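Local coordinates for metal-bound toxin (Helicobacter pylori, PDB 4NRN), which is a RelE-family (YafQ-type) toxin of a toxin-antitoxin system that binds two zinc ions and probably acts as an RNA endonuclease, at residues Leu24-Lys29 with Pro42-His47; Tyr28-Asn33 with Cys59-Asp64; Leu67-Lys72 with Asn76-Val81. One frame throughout, in Å; residues are numbered along the deposited sequence.

Interaction 1 (Leu24-Lys29 with Pro42-His47). With ZN (zinc ion), chain C.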
loop_
_atom_site.group_PDB
_atom_site.type_symbol
_atom_site.label_atom_id
_atom_site.label_comp_id
_atom_site.label_asym_id
_atom_site.label_seq_id
_atom_site.Cartn_x
_atom_site.Cartn_y
_atom_site.Cartn_z
ATOM N N LEU A 24 -12.174 4.940 -0.807
ATOM C CA LEU A 24 -11.543 4.081 0.191
ATOM C C LEU A 24 -11.780 2.603 -0.108
ATOM O O LEU A 24 -11.007 1.738 0.285
ATOM C CB LEU A 24 -12.034 4.444 1.591
ATOM C CG LEU A 24 -11.446 5.764 2.101
ATOM C CD1 LEU A 24 -12.260 6.340 3.250
ATOM C CD2 LEU A 24 -9.995 5.578 2.505
ATOM N N LYS A 25 -12.850 2.314 -0.826
ATOM C CA LYS A 25 -13.182 0.937 -1.139
ATOM C C LYS A 25 -12.123 0.316 -2.055
ATOM O O LYS A 25 -11.920 -0.906 -2.052
ATOM C CB LYS A 25 -14.591 0.863 -1.738
ATOM C CG LYS A 25 -15.684 1.363 -0.777
ATOM C CD LYS A 25 -16.998 1.724 -1.498
ATOM C CE LYS A 25 -17.882 2.626 -0.626
ATOM N NZ LYS A 25 -18.994 3.286 -1.376
ATOM N N LEU A 26 -11.447 1.160 -2.831
ATOM C CA LEU A 26 -10.336 0.700 -3.654
ATOM C C LEU A 26 -9.228 0.190 -2.744
ATOM O O LEU A 26 -8.657 -0.869 -2.978
ATOM C CB LEU A 26 -9.811 1.837 -4.529
ATOM C CG LEU A 26 -8.537 1.625 -5.360
ATOM C CD1 LEU A 26 -8.540 0.279 -6.079
ATOM C CD2 LEU A 26 -8.363 2.773 -6.361
ATOM N N LEU A 27 -8.946 0.960 -1.699
ATOM C CA LEU A 27 -7.936 0.610 -0.704
ATOM C C LEU A 27 -8.289 -0.654 0.082
ATOM O O LEU A 27 -7.446 -1.541 0.229
ATOM C CB LEU A 27 -7.715 1.782 0.268
ATOM C CG LEU A 27 -6.701 1.543 1.386
ATOM C CD1 LEU A 27 -5.301 1.475 0.820
ATOM C CD2 LEU A 27 -6.810 2.636 2.438
ATOM N N TYR A 28 -9.522 -0.725 0.595
ATOM C CA TYR A 28 -9.963 -1.880 1.386
ATOM C C TYR A 28 -9.789 -3.168 0.606
ATOM O O TYR A 28 -9.434 -4.194 1.168
ATOM C CB TYR A 28 -11.445 -1.796 1.772
ATOM C CG TYR A 28 -11.927 -0.525 2.434
ATOM C CD1 TYR A 28 -11.130 0.176 3.336
ATOM C CD2 TYR A 28 -13.208 -0.050 2.187
ATOM C CE1 TYR A 28 -11.595 1.343 3.950
ATOM C CE2 TYR A 28 -13.678 1.107 2.790
ATOM C CZ TYR A 28 -12.873 1.796 3.671
ATOM O OH TYR A 28 -13.351 2.939 4.268
ATOM N N LYS A 29 -10.078 -3.110 -0.689
ATOM C CA LYS A 29 -10.063 -4.292 -1.533
ATOM C C LYS A 29 -8.633 -4.782 -1.737
ATOM O O LYS A 29 -8.353 -5.973 -1.607
ATOM C CB LYS A 29 -10.741 -3.987 -2.872
ATOM C CG LYS A 29 -10.767 -5.145 -3.851
ATOM C CD LYS A 29 -11.983 -5.056 -4.768
ATOM C CE LYS A 29 -11.995 -3.775 -5.590
ATOM N NZ LYS A 29 -11.192 -3.913 -6.834
ATOM N N PRO A 42 -5.254 -8.387 -11.933
ATOM C CA PRO A 42 -4.202 -8.028 -12.894
ATOM C C PRO A 42 -3.933 -6.526 -12.895
ATOM O O PRO A 42 -2.788 -6.085 -13.073
ATOM C CB PRO A 42 -4.792 -8.458 -14.244
ATOM C CG PRO A 42 -5.866 -9.444 -13.913
ATOM C CD PRO A 42 -6.411 -9.024 -12.588
ATOM N N LYS A 43 -4.995 -5.755 -12.689
ATOM C CA LYS A 43 -4.920 -4.302 -12.681
ATOM C C LYS A 43 -3.797 -3.816 -11.772
ATOM O O LYS A 43 -3.032 -2.916 -12.128
ATOM C CB LYS A 43 -6.262 -3.721 -12.216
ATOM C CG LYS A 43 -6.461 -2.245 -12.536
ATOM C CD LYS A 43 -7.942 -1.868 -12.545
ATOM C CE LYS A 43 -8.181 -0.557 -13.296
ATOM N NZ LYS A 43 -9.626 -0.304 -13.587
ATOM N N TYR A 44 -3.695 -4.439 -10.604
ATOM C CA TYR A 44 -2.886 -3.897 -9.524
ATOM C C TYR A 44 -1.449 -4.404 -9.568
ATOM O O TYR A 44 -1.101 -5.376 -8.901
ATOM C CB TYR A 44 -3.551 -4.175 -8.163
ATOM C CG TYR A 44 -5.023 -3.787 -8.128
ATOM C CD1 TYR A 44 -5.448 -2.544 -8.596
ATOM C CD2 TYR A 44 -5.983 -4.661 -7.637
ATOM C CE1 TYR A 44 -6.784 -2.188 -8.576
ATOM C CE2 TYR A 44 -7.312 -4.315 -7.610
ATOM C CZ TYR A 44 -7.714 -3.077 -8.080
ATOM O OH TYR A 44 -9.055 -2.735 -8.058
ATOM N N LYS A 45 -0.628 -3.730 -10.369
ATOM C CA LYS A 45 0.771 -4.080 -10.519
ATOM C C LYS A 45 1.488 -4.043 -9.165
ATOM O O LYS A 45 1.326 -3.101 -8.377
ATOM C CB LYS A 45 1.438 -3.181 -11.566
ATOM C CG LYS A 45 0.998 -3.507 -12.997
ATOM C CD LYS A 45 1.404 -2.429 -13.997
ATOM C CE LYS A 45 0.851 -2.728 -15.393
ATOM N NZ LYS A 45 1.067 -1.616 -16.370
ATOM N N ASP A 46 2.257 -5.096 -8.899
ATOM C CA ASP A 46 2.844 -5.321 -7.584
ATOM C C ASP A 46 4.261 -5.848 -7.723
ATOM O O ASP A 46 4.486 -6.908 -8.310
ATOM C CB ASP A 46 2.005 -6.340 -6.815
ATOM C CG ASP A 46 2.482 -6.528 -5.404
ATOM O OD1 ASP A 46 2.311 -5.591 -4.599
ATOM O OD2 ASP A 46 3.022 -7.609 -5.093
ATOM N N HIS A 47 5.223 -5.118 -7.179
ATOM C CA HIS A 47 6.597 -5.568 -7.239
ATOM C C HIS A 47 7.353 -4.999 -6.049
ATOM O O HIS A 47 6.888 -4.072 -5.396
ATOM C CB HIS A 47 7.243 -5.115 -8.552
ATOM C CG HIS A 47 7.187 -3.639 -8.755
ATOM N ND1 HIS A 47 8.125 -2.779 -8.227
ATOM C CD2 HIS A 47 6.274 -2.861 -9.382
ATOM C CE1 HIS A 47 7.808 -1.536 -8.546
ATOM N NE2 HIS A 47 6.686 -1.561 -9.241
HETATM ZN ZN ZN C . 5.541 0.301 -9.790
#
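Lys29 leaves its helix with CG anti to the backbone N (chi1 179°), then bends at both chi3 and chi4 (60° and 85°), which folds the ammonium group back to the phenol of Tyr44. There Lys29 NZ donates a hydrogen bond to Tyr44 OH at 2.7 Å. The nitrogen comes in at the edge of the ring, near its plane, and the two side chains meet at about a right angle. Tyr44 points its ring at the helix from a loop just before strand 46-48, at the centre of an inverse gamma turn. Leu26, three residues earlier on the helix than Lys29, supplies the apolar half of the contact: its CD1 branch lies 3.6 Å from Tyr44 OH and 3.9 Å from Tyr44 CE1, an oblique approach to the ring. The hydroxyl is thus flanked by a charged tip and a methyl group. Cys59 of strand 56-60 touches the base of the Tyr44 side chain, at CB, and Lys43 CB of its own loop lies over one face of the ring, offset toward the rim. The contact is small and lies at the surface; the Lys29 bond links the loop before strand 46-48 to the first half of helix 24-35. Beyond the tyrosine the chain enters the sheet: Asp46 forms a salt bridge with Arg57, and the NE2 of His47 binds zinc. The arrangement joins a helix to the edge-strand loop of the RelE-type fold, just before one ligand of the zinc site completed by Glu58 and His60.

Interaction 2 (Tyr28-Asn33 with Cys59-Asp64). With ZN (zinc ion), chain C.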
loop_
_atom_site.group_PDB
_atom_site.type_symbol
_atom_site.label_atom_id
_atom_site.label_comp_id
_atom_site.label_asym_id
_atom_site.label_seq_id
_atom_site.Cartn_x
_atom_site.Cartn_y
_atom_site.Cartn_z
ATOM N N TYR A 28 -9.522 -0.725 0.595
ATOM C CA TYR A 28 -9.963 -1.880 1.386
ATOM C C TYR A 28 -9.789 -3.168 0.606
ATOM O O TYR A 28 -9.434 -4.194 1.168
ATOM C CB TYR A 28 -11.445 -1.796 1.772
ATOM C CG TYR A 28 -11.927 -0.525 2.434
ATOM C CD1 TYR A 28 -11.130 0.176 3.336
ATOM C CD2 TYR A 28 -13.208 -0.050 2.187
ATOM C CE1 TYR A 28 -11.595 1.343 3.950
ATOM C CE2 TYR A 28 -13.678 1.107 2.790
ATOM C CZ TYR A 28 -12.873 1.796 3.671
ATOM O OH TYR A 28 -13.351 2.939 4.268
ATOM N N LYS A 29 -10.078 -3.110 -0.689
ATOM C CA LYS A 29 -10.063 -4.292 -1.533
ATOM C C LYS A 29 -8.633 -4.782 -1.737
ATOM O O LYS A 29 -8.353 -5.973 -1.607
ATOM C CB LYS A 29 -10.741 -3.987 -2.872
ATOM C CG LYS A 29 -10.767 -5.145 -3.851
ATOM C CD LYS A 29 -11.983 -5.056 -4.768
ATOM C CE LYS A 29 -11.995 -3.775 -5.590
ATOM N NZ LYS A 29 -11.192 -3.913 -6.834
ATOM N N VAL A 30 -7.728 -3.854 -2.036
ATOM C CA VAL A 30 -6.311 -4.184 -2.199
ATOM C C VAL A 30 -5.631 -4.607 -0.886
ATOM O O VAL A 30 -4.917 -5.611 -0.845
ATOM C CB VAL A 30 -5.521 -3.014 -2.857
ATOM C CG1 VAL A 30 -4.056 -3.408 -3.075
ATOM C CG2 VAL A 30 -6.166 -2.598 -4.179
ATOM N N VAL A 31 -5.838 -3.840 0.183
ATOM C CA VAL A 31 -5.212 -4.160 1.471
ATOM C C VAL A 31 -5.726 -5.479 2.040
ATOM O O VAL A 31 -4.976 -6.227 2.675
ATOM C CB VAL A 31 -5.450 -3.061 2.505
ATOM C CG1 VAL A 31 -5.038 -3.549 3.893
ATOM C CG2 VAL A 31 -4.685 -1.800 2.116
ATOM N N GLY A 32 -7.010 -5.755 1.809
ATOM C CA GLY A 32 -7.607 -7.016 2.206
ATOM C C GLY A 32 -6.876 -8.212 1.628
ATOM O O GLY A 32 -6.422 -9.082 2.375
ATOM N N ASN A 33 -6.760 -8.264 0.302
ATOM C CA ASN A 33 -6.047 -9.356 -0.363
ATOM C C ASN A 33 -4.615 -9.485 0.107
ATOM O O ASN A 33 -4.148 -10.581 0.424
ATOM C CB ASN A 33 -6.044 -9.171 -1.878
ATOM C CG ASN A 33 -7.245 -9.791 -2.535
ATOM O OD1 ASN A 33 -7.763 -10.808 -2.070
ATOM N ND2 ASN A 33 -7.700 -9.184 -3.624
ATOM N N CYS A 59 2.477 -1.356 -4.797
ATOM C CA CYS A 59 1.258 -1.783 -5.460
ATOM C C CYS A 59 0.637 -0.608 -6.192
ATOM O O CYS A 59 0.541 0.491 -5.650
ATOM C CB CYS A 59 0.246 -2.353 -4.452
ATOM S SG CYS A 59 -1.114 -3.141 -5.289
ATOM N N HIS A 60 0.224 -0.847 -7.428
ATOM C CA HIS A 60 -0.402 0.184 -8.233
ATOM C C HIS A 60 -1.923 0.154 -8.064
ATOM O O HIS A 60 -2.601 -0.636 -8.713
ATOM C CB HIS A 60 -0.001 0.004 -9.697
ATOM C CG HIS A 60 1.419 0.384 -9.977
ATOM N ND1 HIS A 60 1.762 1.486 -10.733
ATOM C CD2 HIS A 60 2.589 -0.173 -9.584
ATOM C CE1 HIS A 60 3.076 1.583 -10.802
ATOM N NE2 HIS A 60 3.602 0.587 -10.111
ATOM N N LEU A 61 -2.446 0.997 -7.171
ATOM C CA LEU A 61 -3.889 1.122 -6.966
ATOM C C LEU A 61 -4.508 1.789 -8.191
ATOM O O LEU A 61 -5.645 1.504 -8.592
ATOM C CB LEU A 61 -4.181 1.938 -5.705
ATOM C CG LEU A 61 -4.307 1.156 -4.396
ATOM C CD1 LEU A 61 -3.071 0.321 -4.180
ATOM C CD2 LEU A 61 -4.561 2.090 -3.214
ATOM N N LYS A 62 -3.735 2.703 -8.758
ATOM C CA LYS A 62 -3.984 3.265 -10.068
ATOM C C LYS A 62 -2.589 3.411 -10.669
ATOM O O LYS A 62 -1.614 3.500 -9.930
ATOM C CB LYS A 62 -4.684 4.619 -9.944
ATOM C CG LYS A 62 -6.042 4.560 -9.236
ATOM C CD LYS A 62 -6.669 5.943 -9.100
ATOM C CE LYS A 62 -7.829 5.940 -8.111
ATOM N NZ LYS A 62 -8.348 7.313 -7.826
ATOM N N PRO A 63 -2.474 3.411 -12.005
ATOM C CA PRO A 63 -1.127 3.414 -12.593
ATOM C C PRO A 63 -0.170 4.458 -11.996
ATOM O O PRO A 63 1.044 4.239 -12.035
ATOM C CB PRO A 63 -1.397 3.674 -14.077
ATOM C CG PRO A 63 -2.763 3.079 -14.294
ATOM C CD PRO A 63 -3.530 3.368 -13.033
ATOM N N ASP A 64 -0.687 5.554 -11.441
ATOM C CA ASP A 64 0.153 6.456 -10.638
ATOM C C ASP A 64 -0.457 6.853 -9.273
ATOM O O ASP A 64 -0.369 8.004 -8.856
ATOM C CB ASP A 64 0.593 7.693 -11.435
ATOM C CG ASP A 64 1.812 8.381 -10.823
ATOM O OD1 ASP A 64 2.497 7.749 -9.994
ATOM O OD2 ASP A 64 2.091 9.554 -11.165
HETATM ZN ZN ZN C . 5.541 0.301 -9.790
#
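Val30 meets Cys59 and Leu61 across a small, fully buried interface. Its CG1 branch does most of the touching, lying 3.7 Å from Cys59 SG and 4.0 Å from Leu61 CD1, while CG2 reaches Leu61 CG at 4.2 Å. With CG1 anti to the backbone N (chi1 -177°), the valine presents one methyl to the sulfur and the leucine together, and the other to the leucine alone. The contact is wholly apolar, made of aliphatic carbons and a sulfur. Cys59 directs its sulfur at the helix, whereas Leu61, whose CB points along the interface, bends its end toward Val30. Around this first shell Cys59 also touches Tyr69, and Leu61 packs on Leu27, Leu67 and Leu83. The layout is that of the RelE-family toxins, a helix laid across one face of a mixed sheet, and Val30 and its neighbour Val31 belong to the seam between the two, Val31 reaching Leu67, Leu78 and Leu80. At Leu61 the chain turns a corner, where Leu61 and Lys62 form a classic beta bulge against strand 65-72. Strand alternation sends the side chain of His60, between the buried Cys59 and Leu61, away from the helix, and its NE2 binds zinc at 2.0 Å beside Glu58 and His47. On the other side of the ring, His60 ND1 donates to Pro63 O at 3.1 Å. That bond is bent at the hydrogen (140°): the oxygen lies close to the imidazole plane, but the donor stands above the plane of the Pro63 carbonyl. Together with the metal bond, this probably restricts rotation of the imidazole. Further along the same turn, Asp64 OD1 is hydrogen-bonded with ND1 of His86, a ligand of the second zinc and the predicted proton donor.

Interaction 3 (Leu67-Lys72 with Asn76-Val81)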
loop_
_atom_site.group_PDB
_atom_site.type_symbol
_atom_site.label_atom_id
_atom_site.label_comp_id
_atom_site.label_asym_id
_atom_site.label_seq_id
_atom_site.Cartn_x
_atom_site.Cartn_y
_atom_site.Cartn_z
ATOM N N LEU A 67 0.607 2.212 -3.427
ATOM C CA LEU A 67 0.558 1.780 -2.039
ATOM C C LEU A 67 1.902 1.142 -1.743
ATOM O O LEU A 67 2.191 0.049 -2.241
ATOM C CB LEU A 67 -0.531 0.723 -1.855
ATOM C CG LEU A 67 -1.059 0.327 -0.468
ATOM C CD1 LEU A 67 -1.655 -1.080 -0.545
ATOM C CD2 LEU A 67 -0.022 0.406 0.638
ATOM N N VAL A 68 2.733 1.821 -0.960
ATOM C CA VAL A 68 3.999 1.230 -0.550
ATOM C C VAL A 68 3.786 0.528 0.778
ATOM O O VAL A 68 3.326 1.135 1.748
ATOM C CB VAL A 68 5.124 2.271 -0.461
ATOM C CG1 VAL A 68 6.413 1.612 0.001
ATOM C CG2 VAL A 68 5.324 2.937 -1.820
ATOM N N TYR A 69 4.083 -0.766 0.809
ATOM C CA TYR A 69 3.789 -1.565 1.989
ATOM C C TYR A 69 4.917 -2.511 2.280
ATOM O O TYR A 69 5.794 -2.740 1.446
ATOM C CB TYR A 69 2.497 -2.369 1.810
ATOM C CG TYR A 69 2.589 -3.444 0.748
ATOM C CD1 TYR A 69 2.999 -4.734 1.064
ATOM C CD2 TYR A 69 2.274 -3.160 -0.582
ATOM C CE1 TYR A 69 3.080 -5.709 0.090
ATOM C CE2 TYR A 69 2.358 -4.127 -1.562
ATOM C CZ TYR A 69 2.760 -5.403 -1.220
ATOM O OH TYR A 69 2.842 -6.368 -2.203
ATOM N N GLN A 70 4.881 -3.068 3.479
ATOM C CA GLN A 70 5.929 -3.957 3.925
ATOM C C GLN A 70 5.250 -5.075 4.671
ATOM O O GLN A 70 4.468 -4.824 5.579
ATOM C CB GLN A 70 6.888 -3.204 4.843
ATOM C CG GLN A 70 8.121 -4.003 5.210
ATOM C CD GLN A 70 8.923 -3.361 6.319
ATOM O OE1 GLN A 70 8.581 -2.285 6.815
ATOM N NE2 GLN A 70 10.002 -4.021 6.717
ATOM N N ILE A 71 5.509 -6.313 4.273
ATOM C CA ILE A 71 5.030 -7.427 5.070
ATOM C C ILE A 71 6.103 -7.813 6.062
ATOM O O ILE A 71 7.246 -8.074 5.676
ATOM C CB ILE A 71 4.654 -8.663 4.223
ATOM C CG1 ILE A 71 3.422 -8.383 3.356
ATOM C CG2 ILE A 71 4.381 -9.859 5.127
ATOM C CD1 ILE A 71 2.793 -9.646 2.787
ATOM N N LYS A 72 5.738 -7.818 7.341
ATOM C CA LYS A 72 6.622 -8.262 8.415
ATOM C C LYS A 72 6.134 -9.608 8.938
ATOM O O LYS A 72 5.463 -9.667 9.967
ATOM C CB LYS A 72 6.615 -7.245 9.558
ATOM C CG LYS A 72 6.971 -5.827 9.148
ATOM C CD LYS A 72 8.460 -5.584 9.267
ATOM C CE LYS A 72 8.863 -5.377 10.717
ATOM N NZ LYS A 72 10.338 -5.469 10.897
ATOM N N ASN A 76 3.684 -11.131 11.858
ATOM C CA ASN A 76 2.389 -11.371 11.226
ATOM C C ASN A 76 1.725 -10.048 10.851
ATOM O O ASN A 76 0.540 -9.843 11.094
ATOM C CB ASN A 76 1.483 -12.185 12.161
ATOM C CG ASN A 76 0.160 -12.570 11.518
ATOM O OD1 ASN A 76 0.122 -13.020 10.376
ATOM N ND2 ASN A 76 -0.937 -12.393 12.257
ATOM N N THR A 77 2.493 -9.143 10.262
ATOM C CA THR A 77 1.997 -7.791 10.046
ATOM C C THR A 77 2.223 -7.264 8.630
ATOM O O THR A 77 3.313 -7.377 8.074
ATOM C CB THR A 77 2.589 -6.797 11.084
ATOM O OG1 THR A 77 2.082 -7.115 12.386
ATOM C CG2 THR A 77 2.197 -5.363 10.750
ATOM N N LEU A 78 1.161 -6.701 8.060
ATOM C CA LEU A 78 1.235 -5.922 6.832
ATOM C C LEU A 78 1.319 -4.457 7.231
ATOM O O LEU A 78 0.404 -3.933 7.865
ATOM C CB LEU A 78 -0.010 -6.171 5.970
ATOM C CG LEU A 78 -0.259 -5.222 4.797
ATOM C CD1 LEU A 78 0.705 -5.540 3.662
ATOM C CD2 LEU A 78 -1.705 -5.317 4.327
ATOM N N PHE A 79 2.416 -3.801 6.867
ATOM C CA PHE A 79 2.665 -2.415 7.261
ATOM C C PHE A 79 2.403 -1.462 6.087
ATOM O O PHE A 79 3.078 -1.541 5.066
ATOM C CB PHE A 79 4.119 -2.300 7.747
ATOM C CG PHE A 79 4.461 -0.981 8.408
ATOM C CD1 PHE A 79 3.708 -0.498 9.470
ATOM C CD2 PHE A 79 5.573 -0.254 7.998
ATOM C CE1 PHE A 79 4.042 0.704 10.086
ATOM C CE2 PHE A 79 5.916 0.939 8.614
ATOM C CZ PHE A 79 5.147 1.419 9.650
ATOM N N LEU A 80 1.419 -0.575 6.218
ATOM C CA LEU A 80 1.139 0.397 5.152
ATOM C C LEU A 80 1.976 1.670 5.330
ATOM O O LEU A 80 1.792 2.425 6.289
ATOM C CB LEU A 80 -0.367 0.700 5.042
ATOM C CG LEU A 80 -1.302 -0.521 5.063
ATOM C CD1 LEU A 80 -2.773 -0.121 4.959
ATOM C CD2 LEU A 80 -0.946 -1.519 3.979
ATOM N N VAL A 81 2.887 1.897 4.384
ATOM C CA VAL A 81 3.954 2.887 4.546
ATOM C C VAL A 81 3.662 4.255 3.910
ATOM O O VAL A 81 3.791 5.284 4.569
ATOM C CB VAL A 81 5.334 2.338 4.053
ATOM C CG1 VAL A 81 6.445 3.314 4.377
ATOM C CG2 VAL A 81 5.629 0.998 4.689
#
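Tyr69, Ile71, Leu78 and Leu80 share the close-packed face of this strand pair. Leu78 CD1 touches both its partner Ile71 and the diagonal Tyr69, 3.9 Å from Ile71 CG1 and 3.6 Å from Tyr69 CD1, and Leu80 CD2 meets Leu67 CD2 at 4.0 Å. Tyr69 holds its ring between its backbone N and carbonyl carbon (chi1 67°), a rotation that carries the end of the ring away from strand 77-81 and leaves CD1 beside Leu78; its OH is hydrogen-bonded with Asp46 OD1. Val31 and Leu34 of helix 24-35 cover parts of this face. The backbones form an antiparallel beta hairpin, strands 65-72 and 77-84, with Gln70-Phe79 and Lys72-Thr77 as hydrogen-bonded pairs. Phe79 N donates to Gln70 O at 2.6 Å in a nearly straight bond, and Gln70 N returns one to Phe79 O at 2.8 Å. On the opposite face the packing is looser and partly exposed. There Gln70 extends its chain beside Phe79, OE1 lying 3.8 Å from Phe79 CD2, with the amide and ring planes 68° apart. Phe56 of the neighbouring strand 56-60 touches Gln70 and Val81. Lys72 bends its chain, the end leading away from strand 77-81, and makes a weak, long ion pair with Glu75 of the turn. Near the hairpin end Asn76, with positive phi, and Thr77 both oppose Lys72 in a G1 beta bulge; Lys72 N donates to Thr77 O at 2.6 Å.

Interactions 1 and 2 use overlapping parts of the same helix, 24-35: interaction 1 is a surface contact of one charged hydrogen bond with a leucine beside it, interaction 2 a buried, purely apolar one. Their second segments run into adjacent strands, 46-48 and 56-60, with a probable hydrogen bond between Lys45 O and His60 N, and each supplies a histidine to the same zinc. Interaction 3 lies across the centre of the chain, where backbone bonding along a hairpin dominates and buries far more area. It meets interaction 2 through Leu61 on Leu67 and Val31 on Leu78 and Leu80, and interaction 1 through the Asp46-Tyr69 bond.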